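Local coordinates for protein bifunctional pinoresinol-lariciresinol reductase 1 (Thuja plicata, PDB 1QYD) that reduces pinoresinol to lariciresinol and lariciresinol onward to secoisolariciresinol in lignan biosynthesis, taking the 4R-hydride from NADPH, at residues Asp65-Gln68 against Arg69-Ala73; Ser228-Glu231 against Val232-Trp236; Ser132-Phe135 against Ile136-Lys140. All blocks are in the same frame, centred on the assembly; numbering follows the deposited sequence.

Contact 1. Residues Asp65-Gln68 against Arg69-Ala73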
ATOM      1  N   ASP A  65      -0.100  14.247 -11.197  1.00 32.86           N
ATOM      2  CA  ASP A  65       0.467  15.156 -10.218  1.00 32.04           C
ATOM      3  C   ASP A  65       0.365  16.617 -10.588  1.00 31.65           C
ATOM      4  O   ASP A  65       0.339  17.479  -9.705  1.00 30.88           O
ATOM      5  CB  ASP A  65       1.925  14.797  -9.994  1.00 36.18           C
ATOM      6  CG  ASP A  65       2.128  13.681  -8.986  1.00 32.22           C
ATOM      7  OD1 ASP A  65       3.009  13.840  -8.133  1.00 30.52           O
ATOM      8  OD2 ASP A  65       1.416  12.673  -9.064  1.00 28.03           O
ATOM      9  N   ASP A  66       0.317  16.890 -11.898  1.00 29.65           N
ATOM     10  CA  ASP A  66       0.145  18.247 -12.368  1.00 28.12           C
ATOM     11  C   ASP A  66      -1.334  18.617 -12.327  1.00 27.69           C
ATOM     12  O   ASP A  66      -2.074  18.500 -13.310  1.00 26.18           O
ATOM     13  CB  ASP A  66       0.672  18.361 -13.781  1.00 30.02           C
ATOM     14  CG  ASP A  66       1.191  19.771 -13.979  1.00 33.32           C
ATOM     15  OD1 ASP A  66       0.535  20.577 -14.655  1.00 26.81           O
ATOM     16  OD2 ASP A  66       2.261  20.046 -13.422  1.00 37.51           O
ATOM     17  N   HIS A  67      -1.755  19.068 -11.140  1.00 25.67           N
ATOM     18  CA  HIS A  67      -3.145  19.423 -10.866  1.00 28.28           C
ATOM     19  C   HIS A  67      -3.743  20.442 -11.828  1.00 29.55           C
ATOM     20  O   HIS A  67      -4.879  20.282 -12.298  1.00 30.47           O
ATOM     21  CB  HIS A  67      -3.220  19.936  -9.426  1.00 28.19           C
ATOM     22  CG  HIS A  67      -4.537  20.569  -8.997  1.00 30.87           C
ATOM     23  ND1 HIS A  67      -5.745  20.362  -9.503  1.00 35.29           N
ATOM     24  CD2 HIS A  67      -4.645  21.496  -7.993  1.00 31.26           C
ATOM     25  CE1 HIS A  67      -6.562  21.128  -8.839  1.00 31.29           C
ATOM     26  NE2 HIS A  67      -5.905  21.809  -7.935  1.00 33.21           N
ATOM     27  N   GLN A  68      -2.962  21.488 -12.130  1.00 28.60           N
ATOM     28  CA  GLN A  68      -3.440  22.503 -13.042  1.00 30.54           C
ATOM     29  C   GLN A  68      -3.593  22.008 -14.466  1.00 28.80           C
ATOM     30  O   GLN A  68      -4.497  22.503 -15.129  1.00 36.21           O
ATOM     31  CB  GLN A  68      -2.509  23.722 -13.035  1.00 34.57           C
ATOM     32  CG  GLN A  68      -1.031  23.506 -13.359  1.00 37.60           C
ATOM     33  CD  GLN A  68      -0.129  23.227 -12.169  1.00 37.27           C
ATOM     34  OE1 GLN A  68      -0.500  22.540 -11.210  1.00 34.56           O
ATOM     35  NE2 GLN A  68       1.090  23.776 -12.260  1.00 33.26           N
ATOM     36  N   ARG A  69      -2.797  21.053 -14.983  1.00 23.71           N
ATOM     37  CA  ARG A  69      -3.017  20.589 -16.342  1.00 17.92           C
ATOM     38  C   ARG A  69      -4.169  19.606 -16.406  1.00 19.44           C
ATOM     39  O   ARG A  69      -4.906  19.526 -17.403  1.00 22.95           O
ATOM     40  CB  ARG A  69      -1.774  19.936 -16.883  1.00 20.25           C
ATOM     41  CG  ARG A  69      -1.849  19.535 -18.353  1.00 15.67           C
ATOM     42  CD  ARG A  69      -0.451  19.608 -18.949  1.00 32.61           C
ATOM     43  NE  ARG A  69       0.524  18.948 -18.090  1.00 39.21           N
ATOM     44  CZ  ARG A  69       1.817  18.768 -18.372  1.00 36.33           C
ATOM     45  NH1 ARG A  69       2.338  19.191 -19.530  1.00 32.58           N
ATOM     46  NH2 ARG A  69       2.584  18.182 -17.436  1.00 29.48           N
ATOM     47  N   LEU A  70      -4.340  18.895 -15.286  1.00 14.55           N
ATOM     48  CA  LEU A  70      -5.404  17.943 -15.141  1.00 12.52           C
ATOM     49  C   LEU A  70      -6.709  18.703 -15.253  1.00 12.41           C
ATOM     50  O   LEU A  70      -7.494  18.376 -16.139  1.00 17.40           O
ATOM     51  CB  LEU A  70      -5.196  17.313 -13.816  1.00 20.01           C
ATOM     52  CG  LEU A  70      -5.693  15.925 -13.569  1.00 21.81           C
ATOM     53  CD1 LEU A  70      -5.231  14.982 -14.655  1.00 20.79           C
ATOM     54  CD2 LEU A  70      -5.180  15.510 -12.197  1.00 24.82           C
ATOM     55  N   VAL A  71      -6.906  19.794 -14.489  1.00 10.85           N
ATOM     56  CA  VAL A  71      -8.117  20.622 -14.582  1.00  7.00           C
ATOM     57  C   VAL A  71      -8.311  21.267 -15.941  1.00 11.26           C
ATOM     58  O   VAL A  71      -9.449  21.410 -16.405  1.00 11.71           O
ATOM     59  CB  VAL A  71      -8.102  21.736 -13.530  1.00  2.76           C
ATOM     60  CG1 VAL A  71      -9.447  22.411 -13.514  1.00  2.00           C
ATOM     61  CG2 VAL A  71      -7.917  21.179 -12.123  1.00  2.00           C
ATOM     62  N   ASP A  72      -7.192  21.611 -16.606  1.00  9.70           N
ATOM     63  CA  ASP A  72      -7.270  22.227 -17.922  1.00 11.87           C
ATOM     64  C   ASP A  72      -7.955  21.264 -18.853  1.00 17.37           C
ATOM     65  O   ASP A  72      -8.956  21.592 -19.493  1.00 18.65           O
ATOM     66  CB  ASP A  72      -5.909  22.523 -18.573  1.00 11.30           C
ATOM     67  CG  ASP A  72      -5.034  23.640 -18.058  1.00 10.71           C
ATOM     68  OD1 ASP A  72      -3.855  23.658 -18.398  1.00 16.59           O
ATOM     69  OD2 ASP A  72      -5.516  24.499 -17.334  1.00 19.28           O
ATOM     70  N   ALA A  73      -7.342  20.061 -18.794  1.00 20.93           N
ATOM     71  CA  ALA A  73      -7.666  18.877 -19.576  1.00 18.68           C
ATOM     72  C   ALA A  73      -9.132  18.449 -19.460  1.00 15.01           C
ATOM     73  O   ALA A  73      -9.798  18.246 -20.473  1.00  9.81           O
ATOM     74  CB  ALA A  73      -6.709  17.739 -19.113  1.00 14.39           C
TER
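Asp66 meets Arg69 at the N-cap of helix 67-74, which in the Rossmann-type sheet of this reductase lies on the crossover from strand 58-60 to strand 79-82. Its carboxylate turns back over the first turn of the helix, and OD1 accepts a weak capping bond from Arg69 N at 3.4 Å. The Asp66 carbonyl is also used: its O takes the backbone N of Leu70 at 3.0 Å, nearly in line with the C=O bond, and weakly takes that of Arg69.

The Arg69 side chain begins beside the same carboxylate oxygen, its CB resting 3.3 Å from Asp66 OD1. CG stands opposite the backbone N (chi1 -174°), and beyond it the chain bends at chi3 (47°), which folds the guanidinium back toward the cap. NE arrives 3.8 Å from Asp66 OD1, a long salt bridge in which the oxygen lies well out of the guanidinium plane; the two flat groups are turned 61° apart, and the attraction is one of charge, with no N-H aimed at the carboxylate. At the tip, NH2 passes 4.1 Å from Asp66 CB. An alanine in place of Asp66 would probably leave Arg69 N without its side-chain cap and the guanidinium without its nearby negative charge, free to swing into solvent. Asp66 OD2 also has a long, weak ion pair with Lys259 of the second subunit.

One residue on, Val71 N donates to His67 O at 3.0 Å, a nearly straight bond. The His67 and Val71 side chains run side by side in the same direction, and the valine methyl CG2 meets the imidazole obliquely, 3.5 Å from His67 ND1 and 3.6 Å from His67 CE1.

Contact 2. Residues Ser228-Glu231 against Val232-Trp236; sequences SQKE and VIQIW
Ile233 lies against the carbonyl of Gln229, whose O accepts the isoleucine N at 3.1 Å and touches its CG1 as well. One residue on, Lys230 O takes Gln234 N at 2.8 Å, and the extended side chains of this pair run alongside each other, Lys230 CG 4.0 Å from Gln234 OE1. Glu231 O accepts a weak bond from Ile235 N, and Ile235 CG1 lies 3.4 Å from the same oxygen.

At the start of this turn, a capping box of Ser228 and Glu231 opens helix 229-241. Ser228 N donates almost straight (170°) to Glu231 OE1 at 3.0 Å, and Ser228 OG donates to the same oxygen at 2.9 Å. Both come on its anti side but from opposite faces of the carboxylate plane, a double grip that fixes the rotation of the acid. The box is closed by a weak return bond from Glu231 N to Ser228 OG.

Further out, Lys191 forms a salt bridge with Glu231 OE1, Tyr185 N donates to Gln229 OE1, and Lys230 NZ bonds to Asn189. Val232 and Ile235 face Leu227 of strand 226-228 and Leu309 of helix 305-309.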
ATOM      1  N   SER A 228     -21.857 -21.271 -12.510  1.00 12.56           N
ATOM      2  CA  SER A 228     -20.990 -21.827 -11.502  1.00 11.11           C
ATOM      3  C   SER A 228     -19.665 -22.221 -12.134  1.00  7.49           C
ATOM      4  O   SER A 228     -19.514 -22.151 -13.355  1.00  2.00           O
ATOM      5  CB  SER A 228     -21.689 -23.041 -10.846  1.00 16.69           C
ATOM      6  OG  SER A 228     -22.041 -24.178 -11.643  1.00 16.16           O
ATOM      7  N   GLN A 229     -18.704 -22.625 -11.293  1.00  7.62           N
ATOM      8  CA  GLN A 229     -17.371 -23.014 -11.741  1.00  9.36           C
ATOM      9  C   GLN A 229     -17.335 -24.223 -12.647  1.00 12.92           C
ATOM     10  O   GLN A 229     -16.698 -24.215 -13.692  1.00 16.93           O
ATOM     11  CB  GLN A 229     -16.475 -23.322 -10.566  1.00 11.48           C
ATOM     12  CG  GLN A 229     -15.041 -23.573 -11.052  1.00  7.35           C
ATOM     13  CD  GLN A 229     -14.137 -23.956  -9.909  1.00  2.85           C
ATOM     14  OE1 GLN A 229     -14.546 -24.072  -8.749  1.00  5.18           O
ATOM     15  NE2 GLN A 229     -12.879 -24.164 -10.269  1.00  9.13           N
ATOM     16  N   LYS A 230     -18.015 -25.248 -12.133  1.00 15.57           N
ATOM     17  CA  LYS A 230     -18.220 -26.535 -12.744  1.00 11.86           C
ATOM     18  C   LYS A 230     -18.972 -26.343 -14.054  1.00  9.48           C
ATOM     19  O   LYS A 230     -18.613 -26.970 -15.045  1.00 19.67           O
ATOM     20  CB  LYS A 230     -18.975 -27.327 -11.686  1.00 22.08           C
ATOM     21  CG  LYS A 230     -19.301 -28.816 -11.721  1.00 27.20           C
ATOM     22  CD  LYS A 230     -20.112 -29.086 -10.425  1.00 32.29           C
ATOM     23  CE  LYS A 230     -20.677 -30.525 -10.294  1.00 38.24           C
ATOM     24  NZ  LYS A 230     -21.715 -30.679  -9.274  1.00 30.18           N
ATOM     25  N   GLU A 231     -19.991 -25.496 -14.152  1.00  2.37           N
ATOM     26  CA  GLU A 231     -20.660 -25.330 -15.423  1.00  5.18           C
ATOM     27  C   GLU A 231     -19.870 -24.660 -16.500  1.00 10.31           C
ATOM     28  O   GLU A 231     -20.279 -24.808 -17.647  1.00 17.06           O
ATOM     29  CB  GLU A 231     -21.881 -24.516 -15.339  1.00 11.57           C
ATOM     30  CG  GLU A 231     -22.956 -25.079 -14.448  1.00 16.78           C
ATOM     31  CD  GLU A 231     -24.054 -24.047 -14.369  1.00 21.72           C
ATOM     32  OE1 GLU A 231     -23.932 -23.117 -13.570  1.00 21.21           O
ATOM     33  OE2 GLU A 231     -25.004 -24.162 -15.142  1.00 30.31           O
ATOM     34  N   VAL A 232     -18.827 -23.870 -16.178  1.00 15.33           N
ATOM     35  CA  VAL A 232     -17.914 -23.303 -17.185  1.00 19.54           C
ATOM     36  C   VAL A 232     -16.882 -24.376 -17.580  1.00 18.33           C
ATOM     37  O   VAL A 232     -16.427 -24.422 -18.727  1.00 20.20           O
ATOM     38  CB  VAL A 232     -17.185 -22.022 -16.634  1.00 23.03           C
ATOM     39  CG1 VAL A 232     -16.015 -21.496 -17.518  1.00  6.66           C
ATOM     40  CG2 VAL A 232     -18.273 -20.965 -16.548  1.00 17.27           C
ATOM     41  N   ILE A 233     -16.519 -25.265 -16.641  1.00 13.20           N
ATOM     42  CA  ILE A 233     -15.678 -26.399 -16.941  1.00 10.82           C
ATOM     43  C   ILE A 233     -16.456 -27.238 -17.904  1.00 11.68           C
ATOM     44  O   ILE A 233     -15.851 -27.765 -18.823  1.00 19.46           O
ATOM     45  CB  ILE A 233     -15.373 -27.253 -15.741  1.00  2.56           C
ATOM     46  CG1 ILE A 233     -14.700 -26.426 -14.655  1.00  7.21           C
ATOM     47  CG2 ILE A 233     -14.474 -28.384 -16.196  1.00 13.24           C
ATOM     48  CD1 ILE A 233     -14.077 -27.091 -13.405  1.00  2.00           C
ATOM     49  N   GLN A 234     -17.779 -27.306 -17.733  1.00 18.97           N
ATOM     50  CA  GLN A 234     -18.646 -28.098 -18.588  1.00 25.91           C
ATOM     51  C   GLN A 234     -18.874 -27.635 -20.007  1.00 29.70           C
ATOM     52  O   GLN A 234     -19.175 -28.480 -20.862  1.00 38.54           O
ATOM     53  CB  GLN A 234     -19.988 -28.252 -17.954  1.00 26.83           C
ATOM     54  CG  GLN A 234     -19.982 -29.394 -16.958  1.00 27.85           C
ATOM     55  CD  GLN A 234     -21.311 -29.527 -16.242  1.00 30.98           C
ATOM     56  OE1 GLN A 234     -21.354 -29.800 -15.041  1.00 39.52           O
ATOM     57  NE2 GLN A 234     -22.427 -29.320 -16.948  1.00 24.49           N
ATOM     58  N   ILE A 235     -18.747 -26.323 -20.256  1.00 24.47           N
ATOM     59  CA  ILE A 235     -18.786 -25.774 -21.606  1.00 18.35           C
ATOM     60  C   ILE A 235     -17.464 -26.129 -22.281  1.00 18.08           C
ATOM     61  O   ILE A 235     -17.440 -26.327 -23.494  1.00 13.14           O
ATOM     62  CB  ILE A 235     -18.982 -24.240 -21.526  1.00 21.56           C
ATOM     63  CG1 ILE A 235     -20.368 -23.928 -20.943  1.00 21.24           C
ATOM     64  CG2 ILE A 235     -18.820 -23.616 -22.912  1.00 22.63           C
ATOM     65  CD1 ILE A 235     -20.599 -22.509 -20.377  1.00  2.00           C
ATOM     66  N   TRP A 236     -16.350 -26.225 -21.524  1.00 16.60           N
ATOM     67  CA  TRP A 236     -15.073 -26.615 -22.110  1.00 17.87           C
ATOM     68  C   TRP A 236     -15.166 -28.074 -22.509  1.00 21.53           C
ATOM     69  O   TRP A 236     -14.851 -28.443 -23.640  1.00 19.76           O
ATOM     70  CB  TRP A 236     -13.852 -26.503 -21.157  1.00 17.50           C
ATOM     71  CG  TRP A 236     -12.525 -26.586 -21.955  1.00 22.01           C
ATOM     72  CD1 TRP A 236     -12.383 -25.915 -23.148  1.00 25.05           C
ATOM     73  CD2 TRP A 236     -11.387 -27.287 -21.653  1.00 22.26           C
ATOM     74  NE1 TRP A 236     -11.190 -26.180 -23.601  1.00 24.89           N
ATOM     75  CE2 TRP A 236     -10.569 -26.988 -22.745  1.00 22.37           C
ATOM     76  CE3 TRP A 236     -10.906 -28.124 -20.660  1.00 30.16           C
ATOM     77  CZ2 TRP A 236      -9.276 -27.501 -22.876  1.00 31.28           C
ATOM     78  CZ3 TRP A 236      -9.609 -28.648 -20.785  1.00 33.49           C
ATOM     79  CH2 TRP A 236      -8.790 -28.349 -21.874  1.00 29.13           C
TER

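Contact 3. Residues Ser132-Phe135 against Ile136-Lys140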
ATOM      1  N   SER A 132      -8.213  -7.866   0.733  1.00 24.88           N
ATOM      2  CA  SER A 132      -9.270  -7.047   1.290  1.00 25.42           C
ATOM      3  C   SER A 132      -8.930  -5.554   1.033  1.00 25.92           C
ATOM      4  O   SER A 132      -9.827  -4.716   1.034  1.00 29.67           O
ATOM      5  CB  SER A 132      -9.317  -7.421   2.759  1.00 18.02           C
ATOM      6  OG  SER A 132     -10.320  -6.705   3.437  1.00 21.32           O
ATOM      7  N   ILE A 133      -7.637  -5.209   0.801  1.00 25.07           N
ATOM      8  CA  ILE A 133      -7.054  -3.901   0.454  1.00 17.25           C
ATOM      9  C   ILE A 133      -7.636  -3.263  -0.799  1.00 17.12           C
ATOM     10  O   ILE A 133      -7.893  -2.070  -0.857  1.00 18.41           O
ATOM     11  CB  ILE A 133      -5.524  -4.147   0.344  1.00 18.04           C
ATOM     12  CG1 ILE A 133      -4.898  -3.389   1.499  1.00 24.97           C
ATOM     13  CG2 ILE A 133      -4.902  -3.747  -0.995  1.00 15.61           C
ATOM     14  CD1 ILE A 133      -4.760  -1.843   1.362  1.00 38.63           C
ATOM     15  N   THR A 134      -7.868  -4.059  -1.829  1.00 17.28           N
ATOM     16  CA  THR A 134      -8.430  -3.594  -3.079  1.00 16.84           C
ATOM     17  C   THR A 134      -9.782  -2.955  -2.814  1.00 21.45           C
ATOM     18  O   THR A 134     -10.077  -1.861  -3.304  1.00 26.69           O
ATOM     19  CB  THR A 134      -8.537  -4.826  -4.009  1.00 16.38           C
ATOM     20  OG1 THR A 134      -7.189  -5.181  -4.296  1.00 22.44           O
ATOM     21  CG2 THR A 134      -9.289  -4.603  -5.298  1.00 10.99           C
ATOM     22  N   PHE A 135     -10.587  -3.622  -1.978  1.00 21.28           N
ATOM     23  CA  PHE A 135     -11.929  -3.139  -1.752  1.00 20.19           C
ATOM     24  C   PHE A 135     -11.859  -2.004  -0.754  1.00 20.77           C
ATOM     25  O   PHE A 135     -12.722  -1.128  -0.793  1.00 20.95           O
ATOM     26  CB  PHE A 135     -12.819  -4.319  -1.274  1.00 20.70           C
ATOM     27  CG  PHE A 135     -12.750  -5.506  -2.246  1.00 25.29           C
ATOM     28  CD1 PHE A 135     -12.181  -6.722  -1.823  1.00 21.89           C
ATOM     29  CD2 PHE A 135     -13.173  -5.366  -3.578  1.00 21.69           C
ATOM     30  CE1 PHE A 135     -12.026  -7.775  -2.726  1.00 10.01           C
ATOM     31  CE2 PHE A 135     -13.007  -6.434  -4.470  1.00 19.31           C
ATOM     32  CZ  PHE A 135     -12.434  -7.631  -4.043  1.00  9.25           C
ATOM     33  N   ILE A 136     -10.828  -1.966   0.102  1.00 18.63           N
ATOM     34  CA  ILE A 136     -10.604  -0.839   1.000  1.00 23.84           C
ATOM     35  C   ILE A 136     -10.276   0.423   0.172  1.00 31.89           C
ATOM     36  O   ILE A 136     -10.891   1.485   0.345  1.00 37.06           O
ATOM     37  CB  ILE A 136      -9.427  -1.127   1.925  1.00 18.38           C
ATOM     38  CG1 ILE A 136      -9.736  -2.247   2.877  1.00 22.98           C
ATOM     39  CG2 ILE A 136      -9.093   0.148   2.683  1.00 19.81           C
ATOM     40  CD1 ILE A 136     -10.862  -1.925   3.872  1.00 29.37           C
ATOM     41  N   ASP A 137      -9.281   0.288  -0.734  1.00 27.30           N
ATOM     42  CA  ASP A 137      -8.784   1.360  -1.566  1.00 19.73           C
ATOM     43  C   ASP A 137      -9.847   2.025  -2.385  1.00 17.53           C
ATOM     44  O   ASP A 137     -10.074   3.217  -2.229  1.00 23.17           O
ATOM     45  CB  ASP A 137      -7.734   0.837  -2.493  1.00 19.40           C
ATOM     46  CG  ASP A 137      -6.351   0.535  -1.916  1.00 21.86           C
ATOM     47  OD1 ASP A 137      -6.022   0.715  -0.729  1.00 18.30           O
ATOM     48  OD2 ASP A 137      -5.581   0.086  -2.738  1.00 18.49           O
ATOM     49  N   LYS A 138     -10.511   1.243  -3.226  1.00 15.72           N
ATOM     50  CA  LYS A 138     -11.638   1.669  -4.055  1.00 15.82           C
ATOM     51  C   LYS A 138     -12.800   2.296  -3.297  1.00 13.74           C
ATOM     52  O   LYS A 138     -13.678   2.898  -3.902  1.00 16.56           O
ATOM     53  CB  LYS A 138     -12.202   0.477  -4.830  1.00 18.19           C
ATOM     54  CG  LYS A 138     -11.258  -0.216  -5.803  1.00 25.15           C
ATOM     55  CD  LYS A 138     -11.878  -1.446  -6.450  1.00 29.11           C
ATOM     56  CE  LYS A 138     -10.931  -2.002  -7.513  1.00 29.20           C
ATOM     57  NZ  LYS A 138     -11.394  -3.280  -8.025  1.00 29.39           N
ATOM     58  N   ARG A 139     -12.889   2.120  -1.981  1.00 15.32           N
ATOM     59  CA  ARG A 139     -13.960   2.721  -1.224  1.00 19.58           C
ATOM     60  C   ARG A 139     -13.580   4.153  -0.876  1.00 18.25           C
ATOM     61  O   ARG A 139     -14.408   5.056  -0.980  1.00 16.59           O
ATOM     62  CB  ARG A 139     -14.241   1.907   0.064  1.00 21.72           C
ATOM     63  CG  ARG A 139     -15.337   0.849  -0.095  1.00 18.07           C
ATOM     64  CD  ARG A 139     -15.807   0.338   1.254  1.00 14.54           C
ATOM     65  NE  ARG A 139     -15.836  -1.115   1.309  1.00 17.83           N
ATOM     66  CZ  ARG A 139     -14.879  -1.834   1.934  1.00 15.29           C
ATOM     67  NH1 ARG A 139     -13.832  -1.277   2.543  1.00 10.03           N
ATOM     68  NH2 ARG A 139     -14.978  -3.157   1.988  1.00 15.17           N
ATOM     69  N   LYS A 140     -12.322   4.362  -0.478  1.00 16.09           N
ATOM     70  CA  LYS A 140     -11.779   5.682  -0.186  1.00 18.56           C
ATOM     71  C   LYS A 140     -12.022   6.666  -1.317  1.00 15.08           C
ATOM     72  O   LYS A 140     -12.417   7.821  -1.121  1.00 18.00           O
ATOM     73  CB  LYS A 140     -10.289   5.603   0.044  1.00 19.56           C
ATOM     74  CG  LYS A 140     -10.025   5.112   1.422  1.00 22.62           C
ATOM     75  CD  LYS A 140      -8.611   5.576   1.688  1.00 33.02           C
ATOM     76  CE  LYS A 140      -8.526   6.174   3.092  1.00 37.10           C
ATOM     77  NZ  LYS A 140      -8.722   5.193   4.154  1.00 40.13           N
TER
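With CG anti to the carbonyl carbon (chi1 -61°) and every later torsion extended, the Lys138 chain runs back alongside Thr134, its CG 3.2 Å from Thr134 O and its NZ 3.7 Å from Thr134 CG2. The same methyl also lies over one face of the Phe135 ring, 4.2 Å above the plane and offset toward the rim. Arg139 is bent at chi3 (-131°), which lays its guanidinium over Phe135 O, the oxygen 3.4 Å above the guanidinium plane, with Ile136 CD1 at the in-plane edge.

All of this is the first two turns of helix 133-147, which follows strand 111-113 of the Rossmann-type sheet. Lys138 is inferred to be the proton acceptor, and the Thr134-Lys138 spacing is like that of the YxxxK motif of short-chain dehydrogenases, with a threonine in the tyrosine's place in the pattern. Two backbone bonds run nearly straight here: Asp137 N to Ile133 O at 2.7 Å and Lys138 N to Thr134 O at 3.1 Å. Ile133 CD1 leans on Asp137 OD1, while OD2 is bonded to Ser90. Arg139 NE donates to Pro121 O, and the Phe135 side chain comes within about 5 Å of that of His271, a probable substrate-binding residue.

How the contacts relate
Along the chain contact 1 comes first, contact 3 second and contact 2 last, each on a different helix: contact 1 spans nearly all of 67-74, while contacts 3 and 2 take the first turns of 133-147 and 229-241. The helices of contacts 1 and 3 pack with the parallel five-stranded Rossmann-type sheet, following strands 58-60 and 111-113 respectively; their centres are 25 Å apart. Contact 2 lies in the C-terminal part, 30 Å between centres from contact 3 and 47 Å from contact 1, across the chain's centre. None touches another, so they are separate local features of three helices: contact 3 at the probable catalytic site, contact 1 at the surface near the second subunit, contact 2 away from both.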